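Local atomic coordinates of beta-1,4-exocellulase (Thermobifida fusca, PDB entry 4B4H), a protein that hydrolyses the beta-1,4-glucosidic bonds of cellulose as a family 6 cellobiohydrolase, of which this chain is the catalytic domain. Residues 261-266 with 344-349; 230-235 with 284-289; 64-69 with 125-130; 15-20 with 60-65; 139-144 with 162-167. All coordinates share one frame; numbering follows the deposited sequence.

In the fold
Interactions 1 to 3 join helices or a loop to strands of the distorted beta/alpha barrel of the family 6 catalytic domain, while 4 and 5 pair helices around it. Interactions 1 and 2, centres about 7 Å apart, lie on the adjacent parallel strands 346-350 and 283-287 and join through backbone pairs such as E262 N to A231 O (2.7 Å). Interactions 3 and 4, centres about 11 Å apart, share helix 59-70. L285 CD1 of interaction 2 lies 4.3 Å from V130 CG1 of interaction 3. Interaction 5 stands apart, its centre about 23 to 31 Å from the others, but reaches the predicted proton donor D136 through N140.

Interaction 1 of 5, residues 261-266 with 344-349; sequences DELSFV and PGVDAY
In the beta/alpha barrel of the family 6 catalytic domain, the first turn of helix 262-276 packs against the start of strand 346-350, and L263 reaches across to V346. Its CD1 methyl lies 3.7 Å from V346 CG2, with the two side chains meeting at a slant. CG of L263 stands anti to the backbone N (chi1 -178°), which carries the branched end toward the strand although the CB leaves the helix at an angle to it. The other branch, CD2, comes 4.2 Å from the hydroxyl oxygen of Y349, whose side chain runs roughly at right angles to the leucine. V266, further along the helix, brings CG2 to 4.2 Å from V346 CG2, so that one valine methyl serves both helix residues. Behind this apolar patch, D261 caps the helix: its OD1 accepts from S264 N at 3.2 Å and from S264 OG at 2.7 Å, the two donors approaching opposite faces of the carboxylate. D261 OD2 is bonded to the backbone N of E234. Between the two segments themselves the contact is methyl packing, with the Y349 hydroxyl the one polar atom touched; just beyond, Q267 NE2 adds a hydrogen bond to P344 O.

Interaction 2 of 5, residues 230-235 with 284-289; sequences SATVEP and MLIDTS
T232 has CG2 anti to the backbone N and OG1 anti to the carbonyl carbon (chi1 -57°), and this rotation presents both branches to the end of a barrel strand. The contact joins the loop after strand 221-224 to strand 283-287 and the turn beyond it in the family 6 beta/alpha barrel. The T232 CG2 methyl lies 4.0 Å from I286 CD1, the end of an isoleucine side chain directed from the strand toward the loop. OG1 of T232 comes 3.5 Å from the CG2 methyl of T288. This is packing of an oxygen against a methyl; T232 OG1 is hydrogen-bonded to N291 ND2. The hydroxyl of T288 is occupied elsewhere too, bonded to the carbonyl oxygen of E336. Y349, on the adjacent strand, touches both T232 and I286 and extends the apolar patch. At the end of the strand, D287 forms an Asx turn with S289, while its OD2 accepts from the backbone N atoms of A227 and K353. S289 N and S289 OG approach D287 OD1 from the same face of the carboxylate, at 3.0 and 2.9 Å respectively.

Interaction 3 of 5, residues 64-69 with 125-130; sequences EEAVRQ and ENLRIV
L127 leads from strand 127-133 into the side of helix 59-70, its CB directed toward A66 and V67. From CB the chain continues to CG, which a chi1 of -178° swings opposite the backbone N, placing the fork between the two helix residues. One tip, CD1, meets the CB methyl of A66 at 3.9 Å. The other, CD2, lies 4.2 Å from CG2 of V67, whose side chain runs at about a right angle to that of the leucine. The closest CA pair across the two segments is V67 with L127, at 6.8 Å. The valine supplies the outer part of the contact, its CG2 held on the far side of CB from the carbonyl carbon. All the touching atoms are carbons, and no hydrogen bond crosses between the segments. The polar bonds run along another side of the helix, where Q69 NE2 donates to E65 OE2 at 3.2 Å in a nearly straight bond (172°) and also reaches the carbonyl oxygen of V14. In the barrel, helix 59-70 precedes strand 75-81, the parallel neighbour of strand 127-133. A66 touches L75 of that neighbouring strand as well as L127, while V67 rests on F121 of helix 103-121, whose M118 meets I129 farther along strand 127-133.

Interaction 4 of 5, residues 15-20 with 60-65; sequences NPVWSA and RDHLEE
N15 and H62 meet with their flat groups almost perpendicular, the amide plane turned 87° from the imidazole plane. The contact joins two helices of the family 6 catalytic domain. The amide oxygen OD1 of N15 lies at the edge of the ring, in its plane, 3.2 Å from H62 CE1. With chi1 at 178° the asparagine points its amide away from its own N and toward helix 59-70, and the histidine ring comes forward to meet it. The short approach is between an oxygen and a ring carbon whose hydrogen would be expected to be somewhat polarised; any attraction is therefore probably weak and electrostatic. H62 ND1, the neighbouring ring atom, is hydrogen-bonded to the hydroxyl of Y13, which fixes the rotation of the ring. N15 OD1 has a second task as the N-cap of helix 16-24, accepting a weak bond from V17 N at 2.9 Å. The V17 side chain adds a looser touch, CG2 to H62 CE1, at 4.4 Å. On the more exposed side, the P16 ring and the E65 chain run alongside each other, pointing opposite ways, with P16 CG 3.8 Å from E65 CG. The bend of the glutamate at chi2 (66°) also brings its OE2 to 3.9 Å from P16 CG. The N15 side chain is about 6 Å from that of E357 and about 7 Å from that of W39, both predicted to bind substrate. V38 of strand 38-40 touches both N15 and H62, I77 of strand 75-81 lies against the histidine, and L63 packs on helix 103-121.

Interaction 5 of 5, residues 139-144 with 162-167; sequences PNLVTN and GYVNGV
L141 lays its branched end beside the base of Y163, overlapping CB and the near part of the ring. The CD1 methyl lies 3.7 Å from Y163 CB and 3.9 Å from Y163 CD2, while CG of the leucine is 4.0 Å from the same ring carbon. A chi1 of -48° turns CG of L141 away from the carbonyl carbon and swings the isobutyl group out of the short helix 140-143 toward helix 162-175. Next along that helix, V164 brings CG2 to 4.3 Å from L141 CD1, so this methyl touches both the tyrosine and the valine. Farther out along the ring, N140 ND2 lies near the ring plane at its edge, 4.4 Å from Y163 CE2, a loose touch. The nitrogen has its polar partners elsewhere: it bonds to OD1 of D136, the predicted proton donor, and to the carbonyl oxygen of S137. The amide's other end, N140 OD1, accepts at 2.9 Å from N144 ND2, which approaches within the plane of that C=O, using one of its lone pairs. T143 OG1, on the same helix, is bonded to NE1 of W191, a predicted substrate-binding residue. The hydroxyl of Y163 is held by the carbonyl oxygen of G86 and the backbone N of C89, which pins the far end of the ring. The chemistry thus divides in two: carbon packing joins the helices, while the amide of N140, gripped at both ends, is consistent with a second-shell role in positioning D136.

Interaction 1 of 5, residues 261-266 with 344-349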
# COMPACT_ATOMS: atom_id res chain seq x y z
N ASP A 261 13.71 -4.43 5.53
CA ASP A 261 12.36 -4.32 6.09
C ASP A 261 11.77 -2.92 5.95
O ASP A 261 12.48 -1.97 5.60
CB ASP A 261 12.31 -4.85 7.54
CG ASP A 261 13.25 -4.11 8.48
OD1 ASP A 261 13.40 -2.87 8.37
OD2 ASP A 261 13.83 -4.79 9.34
N GLU A 262 10.48 -2.78 6.24
CA GLU A 262 9.76 -1.53 6.01
C GLU A 262 10.04 -0.47 7.06
O GLU A 262 10.08 0.73 6.75
CB GLU A 262 8.25 -1.79 5.94
CG GLU A 262 7.80 -2.52 4.68
CD GLU A 262 8.12 -1.74 3.42
OE1 GLU A 262 7.47 -0.72 3.16
OE2 GLU A 262 9.06 -2.12 2.69
N LEU A 263 10.23 -0.89 8.30
CA LEU A 263 10.41 0.08 9.36
C LEU A 263 11.70 0.88 9.20
O LEU A 263 11.68 2.11 9.29
CB LEU A 263 10.32 -0.57 10.74
CG LEU A 263 10.45 0.42 11.90
CD1 LEU A 263 9.33 1.44 11.93
CD2 LEU A 263 10.51 -0.32 13.23
N SER A 264 12.81 0.18 8.95
CA SER A 264 14.07 0.87 8.72
C SER A 264 13.91 1.86 7.58
O SER A 264 14.37 2.99 7.66
CB SER A 264 15.18 -0.13 8.38
OG SER A 264 14.84 -0.88 7.23
N PHE A 265 13.24 1.40 6.53
CA PHE A 265 12.99 2.17 5.32
C PHE A 265 12.20 3.46 5.57
O PHE A 265 12.69 4.56 5.28
CB PHE A 265 12.32 1.26 4.27
CG PHE A 265 11.76 2.00 3.07
CD1 PHE A 265 12.60 2.64 2.16
CD2 PHE A 265 10.39 2.04 2.86
CE1 PHE A 265 12.07 3.29 1.06
CE2 PHE A 265 9.85 2.69 1.76
CZ PHE A 265 10.69 3.32 0.87
N VAL A 266 10.97 3.35 6.08
CA VAL A 266 10.17 4.57 6.32
C VAL A 266 10.81 5.55 7.32
O VAL A 266 10.60 6.76 7.21
CB VAL A 266 8.68 4.30 6.70
CG1 VAL A 266 8.00 3.50 5.59
CG2 VAL A 266 8.56 3.61 8.05
N PRO A 344 9.37 5.05 16.50
CA PRO A 344 9.77 6.42 16.15
C PRO A 344 9.34 6.82 14.72
O PRO A 344 9.71 6.15 13.76
CB PRO A 344 11.29 6.39 16.28
CG PRO A 344 11.55 5.36 17.34
CD PRO A 344 10.42 4.36 17.28
N GLY A 345 8.55 7.89 14.62
CA GLY A 345 8.18 8.45 13.31
C GLY A 345 7.02 7.82 12.56
O GLY A 345 6.65 8.31 11.50
N VAL A 346 6.46 6.74 13.12
CA VAL A 346 5.32 6.04 12.56
C VAL A 346 4.03 6.43 13.32
O VAL A 346 3.94 6.25 14.53
CB VAL A 346 5.53 4.50 12.59
CG1 VAL A 346 4.32 3.75 12.08
CG2 VAL A 346 6.78 4.12 11.82
N ASP A 347 3.08 7.04 12.62
CA ASP A 347 1.76 7.38 13.18
C ASP A 347 0.95 6.14 13.55
O ASP A 347 0.17 6.17 14.50
CB ASP A 347 0.93 8.24 12.21
CG ASP A 347 1.38 9.69 12.14
OD1 ASP A 347 2.15 10.15 13.00
OD2 ASP A 347 0.95 10.40 11.20
N ALA A 348 1.12 5.07 12.78
CA ALA A 348 0.37 3.84 12.97
C ALA A 348 0.80 2.74 12.03
O ALA A 348 1.33 3.00 10.93
CB ALA A 348 -1.11 4.10 12.78
N TYR A 349 0.58 1.52 12.48
CA TYR A 349 0.42 0.41 11.56
C TYR A 349 -1.06 0.31 11.23
O TYR A 349 -1.91 0.39 12.11
CB TYR A 349 0.93 -0.90 12.17
CG TYR A 349 2.40 -0.93 12.53
CD1 TYR A 349 3.34 -0.11 11.89
CD2 TYR A 349 2.87 -1.82 13.49
CE1 TYR A 349 4.69 -0.15 12.23
CE2 TYR A 349 4.21 -1.89 13.83
CZ TYR A 349 5.12 -1.06 13.22
OH TYR A 349 6.44 -1.15 13.59

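Interaction 2 of 5, residues 230-235 with 284-289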
# COMPACT_ATOMS: atom_id res chain seq x y z
N SER A 230 5.89 -6.83 2.34
CA SER A 230 7.24 -6.63 2.86
C SER A 230 7.18 -6.58 4.38
O SER A 230 6.18 -6.12 4.95
CB SER A 230 7.89 -5.38 2.27
OG SER A 230 8.42 -5.67 0.98
N ALA A 231 8.20 -7.13 5.03
CA ALA A 231 8.23 -7.29 6.47
C ALA A 231 8.39 -5.94 7.18
O ALA A 231 9.17 -5.11 6.72
CB ALA A 231 9.34 -8.25 6.88
N THR A 232 7.65 -5.74 8.29
CA THR A 232 7.81 -4.54 9.12
C THR A 232 9.23 -4.50 9.69
O THR A 232 9.98 -3.55 9.44
CB THR A 232 6.79 -4.49 10.26
OG1 THR A 232 5.47 -4.55 9.73
CG2 THR A 232 6.95 -3.20 11.02
N VAL A 233 9.57 -5.54 10.46
CA VAL A 233 10.96 -5.80 10.88
C VAL A 233 11.30 -7.25 10.49
O VAL A 233 10.46 -8.12 10.57
CB VAL A 233 11.17 -5.60 12.41
CG1 VAL A 233 12.63 -5.85 12.78
CG2 VAL A 233 10.74 -4.20 12.85
N GLU A 234 12.53 -7.47 10.01
CA GLU A 234 13.05 -8.83 9.87
C GLU A 234 13.81 -9.16 11.16
O GLU A 234 14.90 -8.63 11.37
CB GLU A 234 13.96 -8.95 8.65
CG GLU A 234 13.22 -9.02 7.32
CD GLU A 234 12.69 -10.40 6.98
OE1 GLU A 234 12.78 -11.33 7.82
OE2 GLU A 234 12.18 -10.56 5.85
N PRO A 235 13.25 -10.04 12.01
CA PRO A 235 13.83 -10.28 13.33
C PRO A 235 15.23 -10.89 13.29
O PRO A 235 16.05 -10.59 14.16
CB PRO A 235 12.83 -11.24 13.99
CG PRO A 235 11.57 -11.09 13.22
CD PRO A 235 12.02 -10.83 11.82
N MET A 284 4.71 8.49 9.55
CA MET A 284 4.67 7.45 8.52
C MET A 284 3.65 6.36 8.88
O MET A 284 3.45 6.08 10.05
CB MET A 284 6.05 6.82 8.30
CG MET A 284 7.21 7.80 8.09
SD MET A 284 7.05 8.87 6.65
CE MET A 284 7.80 7.81 5.41
N LEU A 285 3.05 5.74 7.88
CA LEU A 285 2.23 4.54 8.11
C LEU A 285 2.89 3.35 7.42
O LEU A 285 3.59 3.52 6.43
CB LEU A 285 0.81 4.73 7.55
CG LEU A 285 -0.02 5.91 8.04
CD1 LEU A 285 -1.34 5.99 7.30
CD2 LEU A 285 -0.21 5.85 9.56
N ILE A 286 2.69 2.15 7.99
CA ILE A 286 2.98 0.89 7.28
C ILE A 286 1.74 0.00 7.30
O ILE A 286 1.15 -0.23 8.36
CB ILE A 286 4.14 0.07 7.89
CG1 ILE A 286 5.40 0.92 8.15
CG2 ILE A 286 4.44 -1.14 7.00
CD1 ILE A 286 6.38 0.27 9.13
N ASP A 287 1.36 -0.51 6.13
CA ASP A 287 0.24 -1.44 6.03
C ASP A 287 0.73 -2.83 6.37
O ASP A 287 1.52 -3.41 5.61
CB ASP A 287 -0.31 -1.43 4.61
CG ASP A 287 -1.55 -2.31 4.43
OD1 ASP A 287 -2.02 -2.98 5.38
OD2 ASP A 287 -2.03 -2.35 3.27
N THR A 288 0.22 -3.36 7.49
CA THR A 288 0.63 -4.66 8.03
C THR A 288 -0.48 -5.70 7.88
O THR A 288 -0.47 -6.74 8.56
CB THR A 288 0.87 -4.49 9.54
OG1 THR A 288 -0.28 -3.85 10.09
CG2 THR A 288 2.13 -3.65 9.78
N SER A 289 -1.42 -5.43 6.98
CA SER A 289 -2.57 -6.31 6.73
C SER A 289 -2.14 -7.74 6.41
O SER A 289 -2.79 -8.71 6.85
CB SER A 289 -3.43 -5.78 5.57
OG SER A 289 -2.69 -5.66 4.37

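Interaction 3 of 5, residues 64-69 with 125-130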
# COMPACT_ATOMS: atom_id res chain seq x y z
N GLU A 64 -21.15 8.16 6.93
CA GLU A 64 -22.29 8.11 7.84
C GLU A 64 -22.14 7.00 8.87
O GLU A 64 -22.41 7.20 10.05
CB GLU A 64 -23.60 7.95 7.06
CG GLU A 64 -24.00 9.21 6.30
CD GLU A 64 -25.40 9.16 5.72
OE1 GLU A 64 -25.94 8.06 5.54
OE2 GLU A 64 -25.95 10.25 5.43
N GLU A 65 -21.69 5.83 8.42
CA GLU A 65 -21.45 4.71 9.33
C GLU A 65 -20.32 5.05 10.31
O GLU A 65 -20.42 4.76 11.51
CB GLU A 65 -21.19 3.41 8.56
CG GLU A 65 -20.89 2.18 9.41
CD GLU A 65 -22.06 1.70 10.27
OE1 GLU A 65 -23.16 2.28 10.19
OE2 GLU A 65 -21.88 0.73 11.04
N ALA A 66 -19.25 5.67 9.80
CA ALA A 66 -18.16 6.09 10.68
C ALA A 66 -18.61 7.06 11.79
O ALA A 66 -18.19 6.96 12.95
CB ALA A 66 -17.01 6.69 9.88
N VAL A 67 -19.48 8.01 11.41
CA VAL A 67 -20.05 8.99 12.35
C VAL A 67 -20.85 8.25 13.43
O VAL A 67 -20.66 8.49 14.63
CB VAL A 67 -20.92 10.03 11.60
CG1 VAL A 67 -21.83 10.79 12.55
CG2 VAL A 67 -20.04 11.01 10.85
N ARG A 68 -21.70 7.33 13.00
CA ARG A 68 -22.47 6.52 13.94
C ARG A 68 -21.57 5.75 14.90
O ARG A 68 -21.80 5.77 16.11
CB ARG A 68 -23.39 5.58 13.17
CG ARG A 68 -24.31 4.72 14.03
CD ARG A 68 -25.25 3.91 13.14
NE ARG A 68 -26.30 4.75 12.58
CZ ARG A 68 -26.28 5.29 11.36
NH1 ARG A 68 -25.25 5.10 10.54
NH2 ARG A 68 -27.30 6.05 10.97
N GLN A 69 -20.51 5.12 14.38
CA GLN A 69 -19.59 4.36 15.23
C GLN A 69 -18.79 5.22 16.21
O GLN A 69 -18.30 4.71 17.22
CB GLN A 69 -18.61 3.53 14.38
CG GLN A 69 -19.23 2.42 13.58
CD GLN A 69 -18.24 1.71 12.68
OE1 GLN A 69 -17.02 1.80 12.86
NE2 GLN A 69 -18.76 1.03 11.67
N GLU A 125 -16.47 17.42 13.98
CA GLU A 125 -15.08 17.68 14.38
C GLU A 125 -14.30 16.42 14.72
O GLU A 125 -13.10 16.34 14.46
CB GLU A 125 -15.03 18.65 15.56
CG GLU A 125 -13.62 19.11 15.93
CD GLU A 125 -12.98 19.94 14.84
OE1 GLU A 125 -13.61 20.93 14.40
OE2 GLU A 125 -11.85 19.62 14.41
N ASN A 126 -14.98 15.45 15.31
CA ASN A 126 -14.29 14.27 15.82
C ASN A 126 -14.13 13.15 14.80
O ASN A 126 -13.69 12.06 15.15
CB ASN A 126 -14.95 13.78 17.12
CG ASN A 126 -14.40 14.47 18.37
OD1 ASN A 126 -13.27 14.97 18.38
ND2 ASN A 126 -15.20 14.49 19.44
N LEU A 127 -14.50 13.39 13.54
CA LEU A 127 -14.21 12.44 12.47
C LEU A 127 -12.89 12.79 11.79
O LEU A 127 -12.69 13.93 11.38
CB LEU A 127 -15.33 12.40 11.42
CG LEU A 127 -15.16 11.39 10.28
CD1 LEU A 127 -15.17 9.96 10.79
CD2 LEU A 127 -16.23 11.63 9.22
N ARG A 128 -12.01 11.80 11.68
CA ARG A 128 -10.72 12.00 11.02
C ARG A 128 -10.73 11.12 9.78
O ARG A 128 -10.96 9.91 9.88
CB ARG A 128 -9.60 11.63 11.99
CG ARG A 128 -9.41 12.63 13.12
CD ARG A 128 -9.15 11.92 14.42
NE ARG A 128 -9.17 12.83 15.56
CZ ARG A 128 -8.49 12.60 16.69
NH1 ARG A 128 -7.74 11.51 16.80
NH2 ARG A 128 -8.56 13.46 17.69
N ILE A 129 -10.54 11.74 8.62
CA ILE A 129 -10.49 10.99 7.37
C ILE A 129 -9.02 10.96 6.97
O ILE A 129 -8.46 11.99 6.65
CB ILE A 129 -11.32 11.66 6.26
CG1 ILE A 129 -12.77 11.84 6.70
CG2 ILE A 129 -11.27 10.86 4.96
CD1 ILE A 129 -13.64 12.54 5.67
N VAL A 130 -8.42 9.78 7.03
CA VAL A 130 -7.06 9.57 6.55
C VAL A 130 -7.21 9.08 5.11
O VAL A 130 -7.87 8.09 4.88
CB VAL A 130 -6.33 8.50 7.40
CG1 VAL A 130 -5.01 8.11 6.76
CG2 VAL A 130 -6.09 9.02 8.81

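Interaction 4 of 5, residues 15-20 with 60-65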
# COMPACT_ATOMS: atom_id res chain seq x y z
N ASN A 15 -15.49 -1.59 8.70
CA ASN A 15 -16.30 -1.63 7.48
C ASN A 15 -17.26 -2.80 7.57
O ASN A 15 -16.82 -3.96 7.57
CB ASN A 15 -15.40 -1.75 6.25
CG ASN A 15 -16.18 -1.84 4.94
OD1 ASN A 15 -17.41 -1.95 4.94
ND2 ASN A 15 -15.47 -1.80 3.82
N PRO A 16 -18.58 -2.51 7.67
CA PRO A 16 -19.55 -3.58 7.89
C PRO A 16 -19.55 -4.58 6.74
O PRO A 16 -19.71 -5.78 6.97
CB PRO A 16 -20.90 -2.85 7.92
CG PRO A 16 -20.58 -1.39 8.05
CD PRO A 16 -19.24 -1.21 7.41
N VAL A 17 -19.35 -4.09 5.52
CA VAL A 17 -19.26 -4.93 4.33
C VAL A 17 -18.14 -5.97 4.49
O VAL A 17 -18.38 -7.18 4.44
CB VAL A 17 -19.05 -4.09 3.05
CG1 VAL A 17 -19.06 -4.97 1.80
CG2 VAL A 17 -20.13 -3.02 2.93
N TRP A 18 -16.90 -5.49 4.68
CA TRP A 18 -15.76 -6.38 4.89
C TRP A 18 -15.96 -7.30 6.07
O TRP A 18 -15.70 -8.50 5.99
CB TRP A 18 -14.45 -5.60 5.03
CG TRP A 18 -13.29 -6.53 5.33
CD1 TRP A 18 -12.58 -7.31 4.43
CD2 TRP A 18 -12.73 -6.86 6.65
NE1 TRP A 18 -11.63 -8.07 5.08
CE2 TRP A 18 -11.67 -7.84 6.41
CE3 TRP A 18 -12.99 -6.45 7.95
CZ2 TRP A 18 -10.92 -8.37 7.44
CZ3 TRP A 18 -12.22 -7.00 8.98
CH2 TRP A 18 -11.21 -7.93 8.73
N SER A 19 -16.40 -6.73 7.19
CA SER A 19 -16.58 -7.50 8.41
C SER A 19 -17.46 -8.75 8.22
O SER A 19 -17.17 -9.80 8.81
CB SER A 19 -17.15 -6.63 9.53
OG SER A 19 -17.25 -7.37 10.73
N ALA A 20 -18.51 -8.61 7.41
CA ALA A 20 -19.47 -9.69 7.20
C ALA A 20 -18.87 -10.86 6.42
O ALA A 20 -19.26 -12.01 6.62
CB ALA A 20 -20.72 -9.17 6.51
N ARG A 60 -20.35 8.35 0.92
CA ARG A 60 -21.29 8.98 1.85
C ARG A 60 -21.80 7.95 2.86
O ARG A 60 -21.82 8.20 4.05
CB ARG A 60 -22.45 9.64 1.09
CG ARG A 60 -23.54 10.18 1.99
CD ARG A 60 -24.52 11.06 1.24
NE ARG A 60 -25.65 11.45 2.08
CZ ARG A 60 -26.66 10.63 2.36
NH1 ARG A 60 -26.67 9.40 1.87
NH2 ARG A 60 -27.66 11.05 3.14
N ASP A 61 -22.19 6.78 2.34
CA ASP A 61 -22.63 5.64 3.17
C ASP A 61 -21.60 5.21 4.22
O ASP A 61 -21.96 5.02 5.39
CB ASP A 61 -22.99 4.43 2.30
CG ASP A 61 -24.36 4.54 1.66
OD1 ASP A 61 -25.27 5.17 2.24
OD2 ASP A 61 -24.53 3.97 0.55
N HIS A 62 -20.33 5.04 3.82
CA HIS A 62 -19.28 4.68 4.79
C HIS A 62 -19.02 5.77 5.79
O HIS A 62 -18.70 5.50 6.95
CB HIS A 62 -17.97 4.34 4.10
CG HIS A 62 -17.96 2.98 3.44
ND1 HIS A 62 -17.88 1.83 4.14
CD2 HIS A 62 -18.00 2.62 2.09
CE1 HIS A 62 -17.87 0.79 3.29
NE2 HIS A 62 -17.95 1.27 2.04
N LEU A 63 -19.10 7.03 5.35
CA LEU A 63 -18.82 8.14 6.26
C LEU A 63 -19.89 8.32 7.33
O LEU A 63 -19.57 8.58 8.50
CB LEU A 63 -18.59 9.43 5.47
CG LEU A 63 -17.35 9.42 4.56
CD1 LEU A 63 -17.31 10.73 3.79
CD2 LEU A 63 -16.07 9.21 5.36
N GLU A 64 -21.15 8.16 6.93
CA GLU A 64 -22.29 8.11 7.84
C GLU A 64 -22.14 7.00 8.87
O GLU A 64 -22.41 7.20 10.05
CB GLU A 64 -23.60 7.95 7.06
CG GLU A 64 -24.00 9.21 6.30
CD GLU A 64 -25.40 9.16 5.72
OE1 GLU A 64 -25.94 8.06 5.54
OE2 GLU A 64 -25.95 10.25 5.43
N GLU A 65 -21.69 5.83 8.42
CA GLU A 65 -21.45 4.71 9.33
C GLU A 65 -20.32 5.05 10.31
O GLU A 65 -20.42 4.76 11.51
CB GLU A 65 -21.19 3.41 8.56
CG GLU A 65 -20.89 2.18 9.41
CD GLU A 65 -22.06 1.70 10.27
OE1 GLU A 65 -23.16 2.28 10.19
OE2 GLU A 65 -21.88 0.73 11.04

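Interaction 5 of 5, residues 139-144 with 162-167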
# COMPACT_ATOMS: atom_id res chain seq x y z
N PRO A 139 6.53 6.35 -7.83
CA PRO A 139 7.85 5.70 -7.95
C PRO A 139 8.08 4.99 -9.30
O PRO A 139 9.23 4.73 -9.66
CB PRO A 139 7.86 4.71 -6.76
CG PRO A 139 6.89 5.32 -5.77
CD PRO A 139 5.79 5.86 -6.64
N ASN A 140 7.01 4.74 -10.06
CA ASN A 140 7.16 4.23 -11.42
C ASN A 140 7.94 5.20 -12.31
O ASN A 140 8.68 4.78 -13.20
CB ASN A 140 5.80 3.94 -12.06
CG ASN A 140 5.13 2.72 -11.47
OD1 ASN A 140 5.55 1.59 -11.69
ND2 ASN A 140 4.05 2.95 -10.74
N LEU A 141 7.78 6.50 -12.05
CA LEU A 141 8.46 7.54 -12.84
C LEU A 141 9.94 7.68 -12.50
O LEU A 141 10.65 8.42 -13.18
CB LEU A 141 7.72 8.88 -12.73
CG LEU A 141 6.22 8.79 -12.96
CD1 LEU A 141 5.58 10.16 -12.80
CD2 LEU A 141 5.86 8.21 -14.32
N VAL A 142 10.37 6.99 -11.45
CA VAL A 142 11.79 6.91 -11.07
C VAL A 142 12.42 5.67 -11.72
O VAL A 142 13.49 5.76 -12.33
CB VAL A 142 11.96 6.81 -9.53
CG1 VAL A 142 13.44 6.66 -9.16
CG2 VAL A 142 11.34 8.01 -8.83
N THR A 143 11.74 4.54 -11.61
CA THR A 143 12.35 3.22 -11.83
C THR A 143 11.93 2.52 -13.13
O THR A 143 12.65 1.66 -13.64
CB THR A 143 11.98 2.27 -10.69
OG1 THR A 143 10.57 2.03 -10.72
CG2 THR A 143 12.37 2.86 -9.33
N ASN A 144 10.76 2.87 -13.64
CA ASN A 144 10.20 2.18 -14.80
C ASN A 144 10.11 3.01 -16.09
O ASN A 144 9.28 2.74 -16.94
CB ASN A 144 8.84 1.55 -14.42
CG ASN A 144 8.98 0.43 -13.39
OD1 ASN A 144 9.96 -0.30 -13.38
ND2 ASN A 144 7.98 0.30 -12.53
N GLY A 162 1.13 13.59 -15.77
CA GLY A 162 -0.22 13.16 -15.38
C GLY A 162 -0.26 12.69 -13.94
O GLY A 162 -1.17 13.05 -13.21
N TYR A 163 0.69 11.84 -13.57
CA TYR A 163 0.86 11.42 -12.17
C TYR A 163 1.19 12.57 -11.24
O TYR A 163 0.54 12.75 -10.21
CB TYR A 163 1.94 10.36 -12.04
CG TYR A 163 1.58 8.95 -12.44
CD1 TYR A 163 0.44 8.65 -13.20
CD2 TYR A 163 2.42 7.91 -12.07
CE1 TYR A 163 0.15 7.34 -13.55
CE2 TYR A 163 2.14 6.60 -12.42
CZ TYR A 163 1.00 6.32 -13.17
OH TYR A 163 0.73 5.01 -13.51
N VAL A 164 2.20 13.36 -11.59
CA VAL A 164 2.65 14.45 -10.71
C VAL A 164 1.51 15.45 -10.49
O VAL A 164 1.19 15.82 -9.36
CB VAL A 164 3.94 15.13 -11.27
CG1 VAL A 164 4.29 16.39 -10.49
CG2 VAL A 164 5.10 14.16 -11.27
N ASN A 165 0.89 15.90 -11.58
CA ASN A 165 -0.18 16.88 -11.51
C ASN A 165 -1.48 16.34 -10.93
O ASN A 165 -2.19 17.06 -10.24
CB ASN A 165 -0.45 17.50 -12.88
CG ASN A 165 0.65 18.44 -13.32
OD1 ASN A 165 1.37 19.01 -12.50
ND2 ASN A 165 0.78 18.63 -14.63
N GLY A 166 -1.80 15.07 -11.22
CA GLY A 166 -2.96 14.40 -10.64
C GLY A 166 -2.83 14.36 -9.13
O GLY A 166 -3.72 14.83 -8.43
N VAL A 167 -1.72 13.79 -8.66
CA VAL A 167 -1.43 13.71 -7.23
C VAL A 167 -1.46 15.09 -6.56
O VAL A 167 -2.07 15.23 -5.49
CB VAL A 167 -0.07 13.01 -6.98
CG1 VAL A 167 0.38 13.21 -5.54
CG2 VAL A 167 -0.17 11.53 -7.31